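Local coordinates for nodulation protein S (Bradyrhizobium sp., PDB 3OFK) that is an N-methyltransferase that uses S-adenosyl-L-methionine and probably acts in the synthesis of Nod factor, at residues Ala64-Leu69 / Ser97-Ala102; Asn139-Leu144 / Glu178-Val183; Phe152-Ala155 / Thr159-Arg162. All blocks are in the same frame, centred on the assembly; numbering follows the deposited sequence.

Contact 1 (Ala64-Leu69 / Ser97-Ala102)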
ATOM      1  N   ALA A  64      -6.357   9.276   1.714  1.00 35.97           N
ATOM      2  CA  ALA A  64      -6.384   9.345   3.192  1.00 37.18           C
ATOM      3  C   ALA A  64      -4.990   9.170   3.793  1.00 37.44           C
ATOM      4  O   ALA A  64      -4.609   9.948   4.689  1.00 38.88           O
ATOM      5  CB  ALA A  64      -7.370   8.368   3.802  1.00 37.53           C
ATOM      6  N   PHE A  65      -4.221   8.188   3.312  1.00 36.06           N
ATOM      7  CA  PHE A  65      -2.868   7.982   3.817  1.00 36.08           C
ATOM      8  C   PHE A  65      -1.857   8.939   3.190  1.00 35.82           C
ATOM      9  O   PHE A  65      -0.963   9.417   3.887  1.00 37.90           O
ATOM     10  CB  PHE A  65      -2.387   6.523   3.707  1.00 35.21           C
ATOM     11  CG  PHE A  65      -1.115   6.280   4.471  1.00 37.25           C
ATOM     12  CD1 PHE A  65      -1.156   6.071   5.846  1.00 38.38           C
ATOM     13  CD2 PHE A  65       0.106   6.344   3.849  1.00 33.85           C
ATOM     14  CE1 PHE A  65       0.010   5.903   6.585  1.00 33.88           C
ATOM     15  CE2 PHE A  65       1.275   6.157   4.558  1.00 37.32           C
ATOM     16  CZ  PHE A  65       1.211   5.941   5.967  1.00 36.85           C
ATOM     17  N   THR A  66      -2.017   9.246   1.902  1.00 33.98           N
ATOM     18  CA  THR A  66      -1.180  10.203   1.205  1.00 32.81           C
ATOM     19  C   THR A  66      -1.112  11.508   2.021  1.00 33.88           C
ATOM     20  O   THR A  66      -0.021  12.041   2.263  1.00 34.32           O
ATOM     21  CB  THR A  66      -1.735  10.514  -0.196  1.00 32.83           C
ATOM     22  OG1 THR A  66      -2.264   9.331  -0.789  1.00 28.63           O
ATOM     23  CG2 THR A  66      -0.653  11.139  -1.104  1.00 29.20           C
ATOM     24  N   GLU A  67      -2.281  11.947   2.489  1.00 34.67           N
ATOM     25  CA  GLU A  67      -2.448  13.179   3.266  1.00 35.48           C
ATOM     26  C   GLU A  67      -1.689  13.176   4.590  1.00 35.62           C
ATOM     27  O   GLU A  67      -1.247  14.228   5.061  1.00 37.25           O
ATOM     28  CB  GLU A  67      -3.946  13.401   3.529  1.00 37.46           C
ATOM     29  CG  GLU A  67      -4.250  14.596   4.429  1.00 45.08           C
ATOM     30  CD  GLU A  67      -5.656  15.130   4.286  1.00 55.38           C
ATOM     31  OE1 GLU A  67      -6.606  14.300   4.342  1.00 54.72           O
ATOM     32  OE2 GLU A  67      -5.789  16.379   4.096  1.00 60.53           O
ATOM     33  N   LYS A  68      -1.581  11.994   5.187  1.00 34.91           N
ATOM     34  CA  LYS A  68      -0.869  11.806   6.453  1.00 35.76           C
ATOM     35  C   LYS A  68       0.634  11.691   6.221  1.00 36.52           C
ATOM     36  O   LYS A  68       1.434  12.165   7.003  1.00 39.55           O
ATOM     37  CB  LYS A  68      -1.416  10.551   7.139  1.00 35.96           C
ATOM     38  CG  LYS A  68      -2.897  10.691   7.538  1.00 37.46           C
ATOM     39  CD  LYS A  68      -3.509   9.390   8.056  1.00 42.87           C
ATOM     40  CE  LYS A  68      -5.025   9.487   8.026  1.00 49.51           C
ATOM     41  NZ  LYS A  68      -5.696   8.208   8.341  1.00 53.45           N
ATOM     42  N   LEU A  69       1.007  11.110   5.094  1.00 35.05           N
ATOM     43  CA  LEU A  69       2.405  10.902   4.737  1.00 35.79           C
ATOM     44  C   LEU A  69       3.096  12.138   4.170  1.00 35.91           C
ATOM     45  O   LEU A  69       4.267  12.383   4.488  1.00 36.62           O
ATOM     46  CB  LEU A  69       2.492   9.764   3.722  1.00 35.58           C
ATOM     47  CG  LEU A  69       3.872   9.164   3.419  1.00 35.14           C
ATOM     48  CD1 LEU A  69       4.469   8.490   4.666  1.00 33.61           C
ATOM     49  CD2 LEU A  69       3.736   8.170   2.244  1.00 33.77           C
ATOM     50  N   SER A  97       3.058  21.074  -2.627  1.00 41.97           N
ATOM     51  CA  SER A  97       3.651  21.322  -3.961  1.00 41.64           C
ATOM     52  C   SER A  97       4.740  20.285  -4.335  1.00 39.81           C
ATOM     53  O   SER A  97       5.315  20.348  -5.430  1.00 39.75           O
ATOM     54  CB  SER A  97       4.257  22.729  -4.003  1.00 43.65           C
ATOM     55  OG  SER A  97       5.342  22.800  -3.083  1.00 51.03           O
ATOM     56  N   HIS A  98       5.001  19.333  -3.428  1.00 37.25           N
ATOM     57  CA  HIS A  98       6.104  18.394  -3.582  1.00 36.70           C
ATOM     58  C   HIS A  98       5.662  16.958  -3.949  1.00 35.66           C
ATOM     59  O   HIS A  98       6.466  16.027  -3.810  1.00 33.16           O
ATOM     60  CB  HIS A  98       6.960  18.373  -2.304  1.00 37.02           C
ATOM     61  CG  HIS A  98       6.250  17.839  -1.088  1.00 35.09           C
ATOM     62  ND1 HIS A  98       5.330  18.571  -0.372  1.00 38.67           N
ATOM     63  CD2 HIS A  98       6.360  16.649  -0.441  1.00 38.84           C
ATOM     64  CE1 HIS A  98       4.896  17.856   0.659  1.00 37.97           C
ATOM     65  NE2 HIS A  98       5.496  16.678   0.633  1.00 36.84           N
ATOM     66  N   ILE A  99       4.412  16.785  -4.406  1.00 35.53           N
ATOM     67  CA  ILE A  99       3.881  15.440  -4.719  1.00 34.82           C
ATOM     68  C   ILE A  99       3.805  15.240  -6.258  1.00 35.53           C
ATOM     69  O   ILE A  99       3.378  16.161  -6.970  1.00 35.76           O
ATOM     70  CB  ILE A  99       2.480  15.189  -4.102  1.00 34.24           C
ATOM     71  CG1 ILE A  99       2.446  15.577  -2.615  1.00 36.15           C
ATOM     72  CG2 ILE A  99       2.031  13.718  -4.337  1.00 32.55           C
ATOM     73  CD1 ILE A  99       1.126  15.196  -1.876  1.00 33.64           C
ATOM     74  N   SER A 100       4.265  14.064  -6.737  1.00 34.28           N
ATOM     75  CA  SER A 100       4.191  13.630  -8.149  1.00 34.21           C
ATOM     76  C   SER A 100       3.238  12.456  -8.224  1.00 31.61           C
ATOM     77  O   SER A 100       3.224  11.655  -7.282  1.00 32.10           O
ATOM     78  CB  SER A 100       5.557  13.076  -8.578  1.00 35.01           C
ATOM     79  OG  SER A 100       6.345  14.121  -9.039  1.00 46.44           O
ATOM     80  N   TRP A 101       2.525  12.297  -9.341  1.00 30.59           N
ATOM     81  CA  TRP A 101       1.617  11.178  -9.518  1.00 28.59           C
ATOM     82  C   TRP A 101       1.802  10.477 -10.848  1.00 28.67           C
ATOM     83  O   TRP A 101       2.195  11.074 -11.874  1.00 29.71           O
ATOM     84  CB  TRP A 101       0.151  11.620  -9.388  1.00 28.80           C
ATOM     85  CG  TRP A 101      -0.132  12.552  -8.249  1.00 32.32           C
ATOM     86  CD1 TRP A 101       0.164  13.890  -8.179  1.00 34.40           C
ATOM     87  CD2 TRP A 101      -0.820  12.230  -7.036  1.00 27.21           C
ATOM     88  NE1 TRP A 101      -0.278  14.404  -6.990  1.00 37.17           N
ATOM     89  CE2 TRP A 101      -0.895  13.410  -6.275  1.00 36.12           C
ATOM     90  CE3 TRP A 101      -1.373  11.047  -6.515  1.00 26.76           C
ATOM     91  CZ2 TRP A 101      -1.502  13.450  -5.004  1.00 33.44           C
ATOM     92  CZ3 TRP A 101      -1.977  11.093  -5.275  1.00 32.34           C
ATOM     93  CH2 TRP A 101      -2.021  12.282  -4.530  1.00 30.55           C
ATOM     94  N   ALA A 102       1.456   9.200 -10.852  1.00 27.98           N
ATOM     95  CA  ALA A 102       1.410   8.432 -12.102  1.00 30.33           C
ATOM     96  C   ALA A 102       0.286   7.391 -12.055  1.00 30.53           C
ATOM     97  O   ALA A 102       0.166   6.678 -11.087  1.00 28.43           O
ATOM     98  CB  ALA A 102       2.774   7.803 -12.379  1.00 31.01           C
TER
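T66, in the short helix 64-69, faces I99 at the start of strand 99-102. The backbones are closest here, with 9.4 Å between T66 CA and I99 CA. They do not meet directly, and side chains span the distance. A backbone bond from L69 N to F65 O, 2.9 Å, holds the helical turn. The buried area is small, 93 Å² summed over both sides.

The methyl of T66 makes the contact. The T66 CB is directed to the strand, and CG2, anti to the backbone N, does the touching. Its nearest partner is the six-membered ring of W101, with T66 CG2 3.9 Å from W101 CH2. The methyl comes in obliquely to the ring. The T66 and W101 side chains reach each other from opposite directions. I99 adds a looser contact, with its CD1 4.5 Å from T66 CG2. Within the strand, I99 CG2 sits 3.3 Å above the W101 ring plane, offset toward the rim, and so lies against one face of the indole.

Strand 99-103 is an outermost strand of the Rossmann-like sheet of this methyltransferase. Helix 64-69 follows strand 52-58, the first in the chain. Strand 73-80 runs between those two strands, and its V78 touches both T66 and W101. Helix 83-92 packs on W101 through I86, A89 and C90.

The hydroxyl of T66 has a different role from its methyl. OG1 lies beside the backbone N (chi1 -38°) and is hydrogen-bonded to E57 OE1 of strand 52-58. That bond is likely to limit rotation about the CA-CB bond and so keep CG2 at W101.

Contact 2 (Asn139-Leu144 / Glu178-Val183)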
ATOM      1  N   ASN A 139      10.515  -5.209  -8.410  1.00 42.80           N
ATOM      2  CA  ASN A 139      10.505  -3.826  -8.883  1.00 43.53           C
ATOM      3  C   ASN A 139      10.650  -2.870  -7.702  1.00 42.39           C
ATOM      4  O   ASN A 139      11.407  -1.907  -7.760  1.00 42.43           O
ATOM      5  CB  ASN A 139       9.202  -3.555  -9.656  1.00 42.87           C
ATOM      6  CG  ASN A 139       9.236  -2.240 -10.477  1.00 49.07           C
ATOM      7  OD1 ASN A 139      10.297  -1.679 -10.781  1.00 54.23           O
ATOM      8  ND2 ASN A 139       8.049  -1.757 -10.841  1.00 49.92           N
ATOM      9  N   MET A 140       9.878  -3.141  -6.644  1.00 41.18           N
ATOM     10  CA  MET A 140       9.942  -2.370  -5.411  1.00 41.02           C
ATOM     11  C   MET A 140      11.353  -2.458  -4.780  1.00 42.93           C
ATOM     12  O   MET A 140      11.932  -1.420  -4.382  1.00 43.95           O
ATOM     13  CB  MET A 140       8.871  -2.851  -4.428  1.00 38.92           C
ATOM     14  CG  MET A 140       7.487  -2.551  -4.855  1.00 38.11           C
ATOM     15  SD  MET A 140       6.335  -2.782  -3.485  1.00 40.32           S
ATOM     16  CE  MET A 140       6.419  -4.547  -3.127  1.00 29.89           C
ATOM     17  N   VAL A 141      11.919  -3.668  -4.719  1.00 43.04           N
ATOM     18  CA  VAL A 141      13.259  -3.848  -4.145  1.00 45.13           C
ATOM     19  C   VAL A 141      14.253  -3.009  -4.944  1.00 47.13           C
ATOM     20  O   VAL A 141      15.034  -2.255  -4.361  1.00 47.57           O
ATOM     21  CB  VAL A 141      13.707  -5.329  -4.117  1.00 46.20           C
ATOM     22  CG1 VAL A 141      15.213  -5.462  -3.706  1.00 45.95           C
ATOM     23  CG2 VAL A 141      12.805  -6.108  -3.191  1.00 43.28           C
ATOM     24  N   LYS A 142      14.176  -3.124  -6.272  1.00 47.55           N
ATOM     25  CA  LYS A 142      15.059  -2.386  -7.164  1.00 49.29           C
ATOM     26  C   LYS A 142      14.985  -0.873  -6.944  1.00 48.81           C
ATOM     27  O   LYS A 142      16.021  -0.206  -6.987  1.00 50.83           O
ATOM     28  CB  LYS A 142      14.758  -2.718  -8.629  1.00 49.63           C
ATOM     29  CG  LYS A 142      15.499  -1.833  -9.650  1.00 55.63           C
ATOM     30  CD  LYS A 142      15.072  -2.188 -11.091  1.00 63.13           C
ATOM     31  CE  LYS A 142      14.732  -0.933 -11.902  1.00 66.18           C
ATOM     32  NZ  LYS A 142      13.472  -0.306 -11.399  1.00 64.11           N
ATOM     33  N   MET A 143      13.775  -0.337  -6.726  1.00 46.09           N
ATOM     34  CA  MET A 143      13.601   1.118  -6.476  1.00 45.98           C
ATOM     35  C   MET A 143      13.899   1.591  -5.024  1.00 45.55           C
ATOM     36  O   MET A 143      13.706   2.777  -4.722  1.00 45.04           O
ATOM     37  CB  MET A 143      12.164   1.563  -6.810  1.00 43.67           C
ATOM     38  CG  MET A 143      11.745   1.458  -8.273  1.00 45.42           C
ATOM     39  SD  MET A 143      10.028   2.053  -8.458  1.00 43.92           S
ATOM     40  CE  MET A 143       9.051   0.815  -7.689  1.00 44.09           C
ATOM     41  N   LEU A 144      14.297   0.688  -4.123  1.00 45.93           N
ATOM     42  CA  LEU A 144      14.703   1.105  -2.765  1.00 47.58           C
ATOM     43  C   LEU A 144      16.110   1.711  -2.827  1.00 50.50           C
ATOM     44  O   LEU A 144      16.988   1.149  -3.485  1.00 52.19           O
ATOM     45  CB  LEU A 144      14.690  -0.066  -1.772  1.00 47.01           C
ATOM     46  CG  LEU A 144      13.541  -0.197  -0.779  1.00 48.29           C
ATOM     47  CD1 LEU A 144      13.784  -1.346   0.210  1.00 42.76           C
ATOM     48  CD2 LEU A 144      13.309   1.117  -0.024  1.00 41.71           C
ATOM     49  N   GLU A 178      13.364 -12.570   1.416  1.00 52.59           N
ATOM     50  CA  GLU A 178      14.417 -13.149   0.569  1.00 55.10           C
ATOM     51  C   GLU A 178      15.345 -12.068   0.043  1.00 54.84           C
ATOM     52  O   GLU A 178      16.512 -12.332  -0.241  1.00 56.93           O
ATOM     53  CB  GLU A 178      13.816 -13.885  -0.654  1.00 55.63           C
ATOM     54  CG  GLU A 178      12.892 -15.088  -0.346  1.00 60.29           C
ATOM     55  CD  GLU A 178      11.977 -15.489  -1.520  1.00 63.78           C
ATOM     56  OE1 GLU A 178      11.007 -16.248  -1.283  1.00 66.30           O
ATOM     57  OE2 GLU A 178      12.219 -15.058  -2.668  1.00 64.00           O
ATOM     58  N   ALA A 179      14.802 -10.863  -0.140  1.00 52.41           N
ATOM     59  CA  ALA A 179      15.592  -9.744  -0.655  1.00 52.53           C
ATOM     60  C   ALA A 179      15.915  -8.678   0.423  1.00 51.94           C
ATOM     61  O   ALA A 179      16.915  -7.952   0.310  1.00 51.89           O
ATOM     62  CB  ALA A 179      14.857  -9.103  -1.841  1.00 50.10           C
ATOM     63  N   LEU A 180      15.078  -8.599   1.457  1.00 50.32           N
ATOM     64  CA  LEU A 180      15.148  -7.511   2.443  1.00 50.20           C
ATOM     65  C   LEU A 180      15.225  -8.047   3.859  1.00 51.09           C
ATOM     66  O   LEU A 180      14.910  -9.205   4.099  1.00 51.43           O
ATOM     67  CB  LEU A 180      13.932  -6.585   2.327  1.00 47.42           C
ATOM     68  CG  LEU A 180      13.691  -5.898   0.976  1.00 46.72           C
ATOM     69  CD1 LEU A 180      12.338  -5.147   0.998  1.00 38.95           C
ATOM     70  CD2 LEU A 180      14.817  -4.945   0.662  1.00 44.56           C
ATOM     71  N   THR A 181      15.634  -7.179   4.785  1.00 51.72           N
ATOM     72  CA  THR A 181      15.790  -7.515   6.198  1.00 52.32           C
ATOM     73  C   THR A 181      14.592  -6.975   7.002  1.00 50.98           C
ATOM     74  O   THR A 181      14.313  -5.777   6.995  1.00 48.80           O
ATOM     75  CB  THR A 181      17.127  -6.935   6.753  1.00 56.05           C
ATOM     76  OG1 THR A 181      18.248  -7.559   6.099  1.00 55.26           O
ATOM     77  CG2 THR A 181      17.267  -7.147   8.279  1.00 55.83           C
ATOM     78  N   GLU A 182      13.856  -7.857   7.668  1.00 51.13           N
ATOM     79  CA  GLU A 182      12.727  -7.420   8.492  1.00 50.98           C
ATOM     80  C   GLU A 182      13.252  -6.666   9.719  1.00 53.08           C
ATOM     81  O   GLU A 182      14.087  -7.209  10.461  1.00 55.30           O
ATOM     82  CB  GLU A 182      11.850  -8.595   8.939  1.00 51.14           C
ATOM     83  CG  GLU A 182      10.541  -8.118   9.579  1.00 53.45           C
ATOM     84  CD  GLU A 182       9.602  -9.243   9.994  1.00 56.52           C
ATOM     85  OE1 GLU A 182       9.317 -10.148   9.181  1.00 56.84           O
ATOM     86  OE2 GLU A 182       9.112  -9.207  11.136  1.00 54.41           O
ATOM     87  N   VAL A 183      12.801  -5.428   9.923  1.00 52.08           N
ATOM     88  CA  VAL A 183      13.237  -4.626  11.080  1.00 54.88           C
ATOM     89  C   VAL A 183      12.184  -4.580  12.204  1.00 55.80           C
ATOM     90  O   VAL A 183      12.535  -4.350  13.368  1.00 58.02           O
ATOM     91  CB  VAL A 183      13.631  -3.170  10.703  1.00 55.30           C
ATOM     92  CG1 VAL A 183      14.448  -3.117   9.424  1.00 55.40           C
ATOM     93  CG2 VAL A 183      12.415  -2.275  10.585  1.00 53.59           C
TER
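V141 O accepts a hydrogen bond from L144 N, 3.0 Å long. It ties together the two residues of 139-144 that touch segment 178-183. A second backbone bond, M143 N to N139 O, is also 3.0 Å. The turn leads from helix 130-142 into the short strand 144-145, just before strand 148-155 of the Rossmann-like sheet. In the other segment, helix 169-179 gives way to strand 181-189, an outermost strand of the sheet. The contact therefore joins two helix-to-strand junctions, and it is wholly apolar.

The backbones are closest at V141 and A179, with their CA atoms 7.2 Å apart. Both methyls of V141 meet A179 CB, CG2 at 3.9 Å and CG1 slightly farther. CG2 lies beside the backbone N of V141, anti to the carbonyl carbon, and from there also reaches L180 CG at 4.3 Å.

L180 and L144 are buried and their side chains cross obliquely. L180 touches F202 of strand 196-203, while L144 touches I118 of strand 115-121.

N139 ND2 is hydrogen-bonded to two carbonyls, F109 O and I106 O. This ties the last helical turn to the 106-109 region, including I106 itself, which binds S-adenosyl-L-homocysteine. At the leucine pair, L144 CD1 touches both L180 methyls, with CD2 the nearer at 3.8 Å.

Contact 3 (Phe152-Ala155 / Thr159-Arg162)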
ATOM      1  N   PHE A 152       5.282  -2.431   4.470  1.00 39.60           N
ATOM      2  CA  PHE A 152       4.291  -3.257   3.816  1.00 39.47           C
ATOM      3  C   PHE A 152       3.182  -3.550   4.779  1.00 39.66           C
ATOM      4  O   PHE A 152       3.415  -3.746   5.974  1.00 40.38           O
ATOM      5  CB  PHE A 152       4.925  -4.577   3.371  1.00 40.61           C
ATOM      6  CG  PHE A 152       3.922  -5.659   3.039  1.00 44.38           C
ATOM      7  CD1 PHE A 152       3.206  -5.642   1.824  1.00 36.60           C
ATOM      8  CD2 PHE A 152       3.681  -6.692   3.953  1.00 42.72           C
ATOM      9  CE1 PHE A 152       2.302  -6.659   1.520  1.00 33.96           C
ATOM     10  CE2 PHE A 152       2.763  -7.704   3.663  1.00 41.37           C
ATOM     11  CZ  PHE A 152       2.063  -7.679   2.439  1.00 38.77           C
ATOM     12  N   GLY A 153       1.961  -3.571   4.275  1.00 38.24           N
ATOM     13  CA  GLY A 153       0.847  -4.013   5.103  1.00 39.44           C
ATOM     14  C   GLY A 153      -0.144  -4.778   4.271  1.00 38.80           C
ATOM     15  O   GLY A 153      -0.318  -4.460   3.109  1.00 37.17           O
ATOM     16  N   SER A 154      -0.806  -5.762   4.864  1.00 37.94           N
ATOM     17  CA  SER A 154      -1.827  -6.491   4.153  1.00 38.57           C
ATOM     18  C   SER A 154      -2.742  -7.294   5.095  1.00 40.40           C
ATOM     19  O   SER A 154      -2.327  -7.739   6.166  1.00 40.92           O
ATOM     20  CB  SER A 154      -1.169  -7.413   3.132  1.00 37.78           C
ATOM     21  OG  SER A 154      -2.097  -8.261   2.450  1.00 40.84           O
ATOM     22  N   ALA A 155      -4.005  -7.401   4.703  1.00 40.99           N
ATOM     23  CA  ALA A 155      -4.889  -8.418   5.198  1.00 42.92           C
ATOM     24  C   ALA A 155      -4.152  -9.754   5.123  1.00 42.83           C
ATOM     25  O   ALA A 155      -3.305  -9.937   4.267  1.00 41.08           O
ATOM     26  CB  ALA A 155      -6.129  -8.446   4.368  1.00 44.15           C
ATOM     27  N   THR A 159      -7.739 -14.263   4.928  1.00 54.22           N
ATOM     28  CA  THR A 159      -8.707 -13.207   4.622  1.00 54.33           C
ATOM     29  C   THR A 159      -8.673 -12.908   3.133  1.00 52.61           C
ATOM     30  O   THR A 159      -9.714 -12.772   2.499  1.00 53.12           O
ATOM     31  CB  THR A 159      -8.408 -11.896   5.374  1.00 53.83           C
ATOM     32  OG1 THR A 159      -8.739 -12.037   6.765  1.00 54.31           O
ATOM     33  CG2 THR A 159      -9.224 -10.734   4.760  1.00 51.90           C
ATOM     34  N   CYS A 160      -7.458 -12.806   2.591  1.00 51.16           N
ATOM     35  CA  CYS A 160      -7.267 -12.507   1.169  1.00 49.88           C
ATOM     36  C   CYS A 160      -7.871 -13.595   0.287  1.00 51.66           C
ATOM     37  O   CYS A 160      -8.464 -13.300  -0.738  1.00 51.51           O
ATOM     38  CB  CYS A 160      -5.792 -12.318   0.851  1.00 47.47           C
ATOM     39  SG  CYS A 160      -5.234 -10.724   1.330  1.00 43.98           S
ATOM     40  N   ARG A 161      -7.737 -14.843   0.705  1.00 54.01           N
ATOM     41  CA  ARG A 161      -8.282 -15.964  -0.048  1.00 56.51           C
ATOM     42  C   ARG A 161      -9.812 -15.987   0.009  1.00 58.69           C
ATOM     43  O   ARG A 161     -10.463 -16.328  -0.983  1.00 59.27           O
ATOM     44  CB  ARG A 161      -7.706 -17.290   0.448  1.00 57.86           C
ATOM     45  CG  ARG A 161      -6.281 -17.588  -0.035  1.00 60.22           C
ATOM     46  CD  ARG A 161      -5.930 -19.078   0.177  1.00 67.91           C
ATOM     47  NE  ARG A 161      -6.345 -19.566   1.507  1.00 73.64           N
ATOM     48  CZ  ARG A 161      -5.617 -19.492   2.630  1.00 72.55           C
ATOM     49  NH1 ARG A 161      -4.395 -18.960   2.625  1.00 69.07           N
ATOM     50  NH2 ARG A 161      -6.116 -19.962   3.771  1.00 71.12           N
ATOM     51  N   ARG A 162     -10.373 -15.608   1.156  1.00 59.85           N
ATOM     52  CA  ARG A 162     -11.814 -15.446   1.298  1.00 62.19           C
ATOM     53  C   ARG A 162     -12.307 -14.321   0.388  1.00 60.75           C
ATOM     54  O   ARG A 162     -13.432 -14.372  -0.112  1.00 62.03           O
ATOM     55  CB  ARG A 162     -12.192 -15.165   2.762  1.00 64.26           C
ATOM     56  CG  ARG A 162     -13.514 -15.780   3.190  1.00 68.71           C
ATOM     57  CD  ARG A 162     -13.791 -15.635   4.694  1.00 74.56           C
ATOM     58  NE  ARG A 162     -13.465 -14.310   5.247  1.00 76.68           N
ATOM     59  CZ  ARG A 162     -12.383 -14.021   5.978  1.00 78.76           C
ATOM     60  NH1 ARG A 162     -11.476 -14.953   6.275  1.00 78.33           N
ATOM     61  NH2 ARG A 162     -12.197 -12.779   6.420  1.00 77.67           N
TER
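A155 packs against T159 and C160 in a fully buried strand-to-helix contact. It sits at the end of strand 148-155, where a short connection leads into helix 157-162. The backbones are closest at A155 and T159, with 6.2 Å between their CA atoms.

The methyl of A155 is the centre of the contact. Its CB points to the helix and touches two side chains, T159 CG2 at 3.9 Å and C160 SG at the same distance. T159 CG2 is anti to its own backbone N, which brings the methyl to A155. T159 OG1 takes the other branch and makes a weak hydrogen bond to A193 O.

C160 SG also makes a close contact with A155 O, at 3.6 Å. The same oxygen accepts a hydrogen bond from within its own strand. S154 OG donates to A155 O over 2.8 Å, in the carbonyl plane and on a lone pair, with a C=O...donor angle of 133°. The S154 hydroxyl is carried there by a chi1 of 175°, which puts OG beside its own carbonyl carbon. The bonded hydroxyl lies near the thiol, with S154 OG 4.1 Å from C160 SG. Y125 touches both S154 and C160. An alanine at S154 would lose the hydroxyl, and A155 O would probably be left without this side-chain donor.

A155 N is hydrogen-bonded to E122 OE1, so this strand end is also tied to the chain after strand 115-121. The arrangement is that of a strand passing into a helix at the C-terminal ends of the parallel strands of a Rossmann-like methyltransferase sheet, the side where S-adenosyl-L-homocysteine binds.

Overall arrangement
All three contacts reach the same mixed sheet, but none touches another. Contact 1 lies at one outer strand, and contact 2 includes the other, with centres 22 Å apart. Contacts 1 and 3 are on opposite sides of the chain's centre, 24 Å between their own centres. Contacts 2 and 3 are 19 Å apart by centres, about 6 Å by nearest atoms. Helix 157-162 of contact 3 is followed directly by helix 169-179 of contact 2. Bound S-adenosyl-L-homocysteine is about 7 Å from the T66 side chain and about 9 Å from that of S154. In contact 2, the V141 side chain is about 10 Å from that of the ligand-binding I106.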